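Local coordinates for protein N-acetylneuraminic acid (Sialic acid) synthetase (Leptospira borgpetersenii serovar Hardjo-bovis, PDB 6NCS) that probably makes N-acetylneuraminic (sialic) acid or its 9-phosphate, as a manganese-binding TIM-barrel enzyme of the NeuB family, at residues G120-K125 with S143-I148; A57-A62 with L102-P107. All blocks are in the same frame, centred on the assembly; numbering follows the deposited sequence.

Contact 1. Residues G120-K125 with S143-I148; sequences GVEILK and SGLIVI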
loop_
_atom_site.group_PDB
_atom_site.type_symbol
_atom_site.label_atom_id
_atom_site.label_comp_id
_atom_site.label_asym_id
_atom_site.label_seq_id
_atom_site.Cartn_x
_atom_site.Cartn_y
_atom_site.Cartn_z
ATOM N N GLY A 120 23.922 20.151 18.704
ATOM C CA GLY A 120 23.113 20.801 17.699
ATOM C C GLY A 120 22.268 19.906 16.818
ATOM O O GLY A 120 21.866 20.350 15.737
ATOM N N VAL A 121 21.971 18.672 17.230
ATOM C CA VAL A 121 21.051 17.870 16.430
ATOM C C VAL A 121 19.676 18.530 16.453
ATOM O O VAL A 121 19.297 19.197 17.422
ATOM C CB VAL A 121 20.968 16.408 16.911
ATOM C CG1 VAL A 121 22.370 15.814 17.064
ATOM C CG2 VAL A 121 20.163 16.308 18.210
ATOM N N GLU A 122 18.929 18.365 15.360
ATOM C CA GLU A 122 17.597 18.944 15.252
ATOM C C GLU A 122 16.486 17.914 15.353
ATOM O O GLU A 122 15.321 18.305 15.485
ATOM C CB GLU A 122 17.448 19.719 13.930
ATOM C CG GLU A 122 18.293 21.001 13.856
ATOM C CD GLU A 122 17.925 22.042 14.916
ATOM O OE1 GLU A 122 16.777 22.032 15.419
ATOM O OE2 GLU A 122 18.794 22.883 15.247
ATOM N N ILE A 123 16.818 16.624 15.290
ATOM C CA ILE A 123 15.862 15.523 15.376
ATOM C C ILE A 123 16.368 14.519 16.398
ATOM O O ILE A 123 17.563 14.201 16.426
ATOM C CB ILE A 123 15.673 14.803 14.022
ATOM C CG1 ILE A 123 15.256 15.761 12.924
ATOM C CG2 ILE A 123 14.618 13.701 14.142
ATOM C CD1 ILE A 123 14.954 15.035 11.619
ATOM N N LEU A 124 15.453 13.985 17.205
ATOM C CA LEU A 124 15.737 12.875 18.105
ATOM C C LEU A 124 14.908 11.662 17.696
ATOM O O LEU A 124 13.717 11.787 17.392
ATOM C CB LEU A 124 15.409 13.235 19.562
ATOM C CG LEU A 124 16.116 14.421 20.213
ATOM C CD1 LEU A 124 15.429 14.750 21.526
ATOM C CD2 LEU A 124 17.579 14.083 20.450
ATOM N N LYS A 125 15.527 10.486 17.700
ATOM C CA LYS A 125 14.789 9.238 17.577
ATOM C C LYS A 125 14.657 8.609 18.956
ATOM O O LYS A 125 15.620 8.595 19.720
ATOM C CB LYS A 125 15.515 8.264 16.640
ATOM C CG LYS A 125 14.923 6.869 16.603
ATOM C CD LYS A 125 13.618 6.847 15.857
ATOM C CE LYS A 125 12.888 5.526 16.080
ATOM N NZ LYS A 125 13.646 4.360 15.545
ATOM N N SER A 143 12.615 19.118 25.055
ATOM C CA SER A 143 13.767 19.634 24.323
ATOM C C SER A 143 13.356 20.588 23.213
ATOM O O SER A 143 14.162 21.422 22.786
ATOM C CB SER A 143 14.574 18.477 23.729
ATOM O OG SER A 143 13.848 17.874 22.670
ATOM N N GLY A 144 12.124 20.467 22.715
ATOM C CA GLY A 144 11.680 21.256 21.587
ATOM C C GLY A 144 12.132 20.744 20.236
ATOM O O GLY A 144 11.699 21.290 19.206
ATOM N N LEU A 145 12.981 19.718 20.196
ATOM C CA LEU A 145 13.442 19.181 18.927
ATOM C C LEU A 145 12.357 18.326 18.276
ATOM O O LEU A 145 11.366 17.945 18.904
ATOM C CB LEU A 145 14.703 18.338 19.128
ATOM C CG LEU A 145 15.861 19.023 19.849
ATOM C CD1 LEU A 145 17.049 18.060 19.938
ATOM C CD2 LEU A 145 16.243 20.301 19.122
ATOM N N ILE A 146 12.561 18.029 16.993
ATOM C CA ILE A 146 11.704 17.079 16.296
ATOM C C ILE A 146 11.938 15.702 16.889
ATOM O O ILE A 146 13.084 15.299 17.102
ATOM C CB ILE A 146 12.016 17.068 14.791
ATOM C CG1 ILE A 146 11.821 18.458 14.177
ATOM C CG2 ILE A 146 11.185 15.993 14.067
ATOM C CD1 ILE A 146 12.567 18.605 12.861
ATOM N N VAL A 147 10.859 14.966 17.151
ATOM C CA VAL A 147 10.964 13.659 17.790
ATOM C C VAL A 147 10.328 12.628 16.878
ATOM O O VAL A 147 9.173 12.788 16.464
ATOM C CB VAL A 147 10.290 13.625 19.169
ATOM C CG1 VAL A 147 10.414 12.218 19.754
ATOM C CG2 VAL A 147 10.914 14.655 20.105
ATOM N N ILE A 148 11.080 11.577 16.573
ATOM C CA ILE A 148 10.561 10.402 15.888
ATOM C C ILE A 148 10.503 9.281 16.913
ATOM O O ILE A 148 11.530 8.923 17.499
ATOM C CB ILE A 148 11.440 9.996 14.698
ATOM C CG1 ILE A 148 11.605 11.158 13.711
ATOM C CG2 ILE A 148 10.832 8.775 14.033
ATOM C CD1 ILE A 148 12.561 10.830 12.542
#
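L124 bonds through its backbone to both neighbours of V147, as parallel strands pair: its N reaches I146 O at 2.7 Å and its O takes I148 N at 2.8 Å, both bonds nearly straight. The bond at the strand entry is longer, with I146 N 3.2 Å from E122 O. CA-H donors of I123 and K125 add contacts to the I146 and I148 carbonyls.

The apolar side chains meet in two groups. On the interior face, shared by I123, I146, K125 and I148, the beta-branched isoleucines pack by their methyls and methylenes: I123 CG1 lies 3.9 Å from I146 CD1, while its CG2 branch touches I148 CD1. The aliphatic part of K125 crosses I148 at about a right angle, CD 3.8 Å from CG2. Ahead of the strands, L145 turns toward the other segment and, with its CG anti to the carbonyl carbon (chi1 -54°), sets CD1 against L124 CG (3.8 Å) and V121 CG2.

S143 OG accepts from L145 N in an ST turn and also bonds A140 O. G144 and G120 each leave helical geometry with positive phi, where a CB would jam against the preceding carbonyl O; at G120 this forms a Schellman motif.

Helix 134-143 connects the two strands in a beta-alpha-beta crossover. Helix 110-118 packs on V121 and L124, strand 173-178 continues the sheet beyond I148, and strand 13-15 touches I146 and E122.

Contact 2. Residues A57-A62 with L102-P107; sequences AIKFQA and LFFATP. With CIT (citric acid), chain D.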
loop_
_atom_site.group_PDB
_atom_site.type_symbol
_atom_site.label_atom_id
_atom_site.label_comp_id
_atom_site.label_asym_id
_atom_site.label_seq_id
_atom_site.Cartn_x
_atom_site.Cartn_y
_atom_site.Cartn_z
ATOM N N ALA A 57 18.859 10.763 5.647
ATOM C CA ALA A 57 19.459 10.891 6.963
ATOM C C ALA A 57 20.196 9.609 7.311
ATOM O O ALA A 57 19.866 8.534 6.806
ATOM C CB ALA A 57 18.389 11.203 8.020
ATOM N N ILE A 58 21.202 9.729 8.180
ATOM C CA ILE A 58 21.842 8.566 8.786
ATOM C C ILE A 58 21.782 8.723 10.303
ATOM O O ILE A 58 22.014 9.814 10.841
ATOM C CB ILE A 58 23.287 8.362 8.272
ATOM C CG1 ILE A 58 23.905 7.093 8.860
ATOM C CG2 ILE A 58 24.165 9.605 8.535
ATOM C CD1 ILE A 58 25.176 6.635 8.161
ATOM N N LYS A 59 21.430 7.632 10.987
ATOM C CA LYS A 59 21.108 7.652 12.406
ATOM C C LYS A 59 22.066 6.745 13.172
ATOM O O LYS A 59 22.385 5.642 12.718
ATOM C CB LYS A 59 19.657 7.196 12.637
ATOM C CG LYS A 59 19.138 7.464 14.038
ATOM C CD LYS A 59 17.749 6.856 14.230
ATOM C CE LYS A 59 17.870 5.370 14.459
ATOM N NZ LYS A 59 18.922 5.179 15.516
ATOM N N PHE A 60 22.517 7.214 14.335
ATOM C CA PHE A 60 23.408 6.465 15.219
ATOM C C PHE A 60 22.704 6.261 16.564
ATOM O O PHE A 60 21.545 6.643 16.738
ATOM C CB PHE A 60 24.766 7.186 15.343
ATOM C CG PHE A 60 25.581 7.158 14.064
ATOM C CD1 PHE A 60 26.522 6.163 13.845
ATOM C CD2 PHE A 60 25.378 8.109 13.070
ATOM C CE1 PHE A 60 27.262 6.116 12.656
ATOM C CE2 PHE A 60 26.109 8.074 11.879
ATOM C CZ PHE A 60 27.055 7.079 11.676
ATOM N N GLN A 61 23.378 5.605 17.508
ATOM C CA GLN A 61 22.807 5.336 18.826
ATOM C C GLN A 61 23.733 5.885 19.900
ATOM O O GLN A 61 24.943 5.640 19.858
ATOM C CB GLN A 61 22.575 3.837 19.058
ATOM C CG GLN A 61 21.504 3.267 18.123
ATOM C CD GLN A 61 21.258 1.784 18.312
ATOM O OE1 GLN A 61 21.658 1.190 19.310
ATOM N NE2 GLN A 61 20.606 1.171 17.326
ATOM N N ALA A 62 23.153 6.604 20.861
ATOM C CA ALA A 62 23.889 7.267 21.939
ATOM C C ALA A 62 23.426 6.678 23.266
ATOM O O ALA A 62 22.309 6.958 23.722
ATOM C CB ALA A 62 23.663 8.780 21.896
ATOM N N LEU A 102 21.557 14.255 6.512
ATOM C CA LEU A 102 21.233 14.668 7.875
ATOM C C LEU A 102 21.773 13.657 8.889
ATOM O O LEU A 102 21.618 12.449 8.712
ATOM C CB LEU A 102 19.723 14.837 8.022
ATOM C CG LEU A 102 19.182 15.327 9.365
ATOM C CD1 LEU A 102 20.044 16.443 9.931
ATOM C CD2 LEU A 102 17.753 15.810 9.169
ATOM N N PHE A 103 22.429 14.148 9.943
ATOM C CA PHE A 103 22.906 13.301 11.040
ATOM C C PHE A 103 21.951 13.419 12.222
ATOM O O PHE A 103 21.559 14.528 12.584
ATOM C CB PHE A 103 24.315 13.718 11.489
ATOM C CG PHE A 103 24.723 13.161 12.831
ATOM C CD1 PHE A 103 25.363 11.929 12.924
ATOM C CD2 PHE A 103 24.459 13.860 14.008
ATOM C CE1 PHE A 103 25.735 11.412 14.153
ATOM C CE2 PHE A 103 24.827 13.336 15.240
ATOM C CZ PHE A 103 25.459 12.118 15.309
ATOM N N PHE A 104 21.583 12.290 12.831
ATOM C CA PHE A 104 20.964 12.343 14.157
ATOM C C PHE A 104 21.194 11.009 14.856
ATOM O O PHE A 104 21.934 10.152 14.371
ATOM C CB PHE A 104 19.480 12.767 14.104
ATOM C CG PHE A 104 18.517 11.763 13.502
ATOM C CD1 PHE A 104 18.605 11.371 12.168
ATOM C CD2 PHE A 104 17.438 11.304 14.251
ATOM C CE1 PHE A 104 17.673 10.478 11.625
ATOM C CE2 PHE A 104 16.500 10.435 13.705
ATOM C CZ PHE A 104 16.624 10.015 12.399
ATOM N N ALA A 105 20.614 10.864 16.044
ATOM C CA ALA A 105 20.889 9.670 16.822
ATOM C C ALA A 105 19.737 9.388 17.771
ATOM O O ALA A 105 18.882 10.243 18.025
ATOM C CB ALA A 105 22.198 9.797 17.617
ATOM N N THR A 106 19.735 8.167 18.281
ATOM C CA THR A 106 18.780 7.734 19.287
ATOM C C THR A 106 19.445 7.831 20.643
ATOM O O THR A 106 20.357 7.045 20.912
ATOM C CB THR A 106 18.358 6.296 19.018
ATOM O OG1 THR A 106 17.760 6.222 17.723
ATOM C CG2 THR A 106 17.375 5.813 20.070
ATOM N N PRO A 107 19.036 8.744 21.528
ATOM C CA PRO A 107 19.526 8.684 22.908
ATOM C C PRO A 107 18.773 7.621 23.690
ATOM O O PRO A 107 17.573 7.412 23.502
ATOM C CB PRO A 107 19.220 10.083 23.453
ATOM C CG PRO A 107 17.948 10.448 22.751
ATOM C CD PRO A 107 18.105 9.868 21.331
HETATM C C1 CIT D . 16.590 3.083 17.301
HETATM O O1 CIT D . 17.416 3.999 17.179
HETATM O O2 CIT D . 15.442 3.259 16.850
HETATM C C2 CIT D . 17.013 1.806 17.986
HETATM C C3 CIT D . 16.626 0.524 17.239
HETATM O O7 CIT D . 17.165 0.529 15.884
HETATM C C4 CIT D . 17.224 -0.620 18.043
HETATM C C5 CIT D . 17.118 -1.959 17.349
HETATM O O3 CIT D . 17.726 -2.929 17.851
HETATM O O4 CIT D . 16.440 -2.131 16.304
HETATM C C6 CIT D . 15.112 0.330 17.232
HETATM O O5 CIT D . 14.435 0.582 18.252
HETATM O O6 CIT D . 14.525 -0.093 16.203
#
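K59 and T106 grip one carboxylate oxygen of a citrate, probably a guest from the crystallisation liquor, that lies at the C-terminal ends of these strands. K59 NZ donates to CIT O1 at 2.5 Å; T106 OG1 does so too, at a very short distance whose exact value is doubtful. A long, flexible lysine suits this place: it leaves the backbone with CG anti to N (chi1 -168°), then bends at chi3 and chi4 to bring its ammonium to the citrate, where E31 also forms a salt bridge with it. Q61, extended beyond CG, is held by R68 and E31 and brings NE2 to 3.7 Å from CIT C2.

Five backbone bonds join the parallel strands, from I58 N to L102 O at 2.8 Å through to A62 N with T106 O, the donors alternating between the two strands.

Packing differs on the two faces. Toward the barrel interior K59 CG lies over the face of the F104 ring, 3.9 Å from its centroid, a CH-pi contact, while the single methyl of A57 can come up to the ring edge, CB 3.7 Å from CE1. On the outer face F60 and F103 meet obliquely, CD2 to CE1 at 3.5 Å, their planes 31° apart, and A105 needs to be small, since its CB lies 3.3 Å from F60 O.

Helices 86-98 and 110-118 cover that outer face, reaching F103, A62, A105 and P107. Strand 27-33 pairs with A57 and K59 beyond, and strand 123-126 packs on F104 and T106.

Overall arrangement
Both contacts join parallel strands of the same TIM-barrel sheet, their centres about 10 Å apart. Contact 2 comes first along the chain: strands 57-62 and 102-107 are both complete before 123-126 and 146-150 make contact 1. Helix 110-118 links the two pairs, running from 102-107 to 123-126, and packs against both. The contacts also touch directly: K125 CG lies 3.1 Å from T106 OG1, and I123 O lies 3.3 Å from F104 CB. Their interior faces thus meet within the barrel. There K59 and T106 of contact 2 and K125 of contact 1, which also forms a salt bridge with E229, bind one citrate, near the manganese ligands H210 and H231, consistent with an active-site pocket.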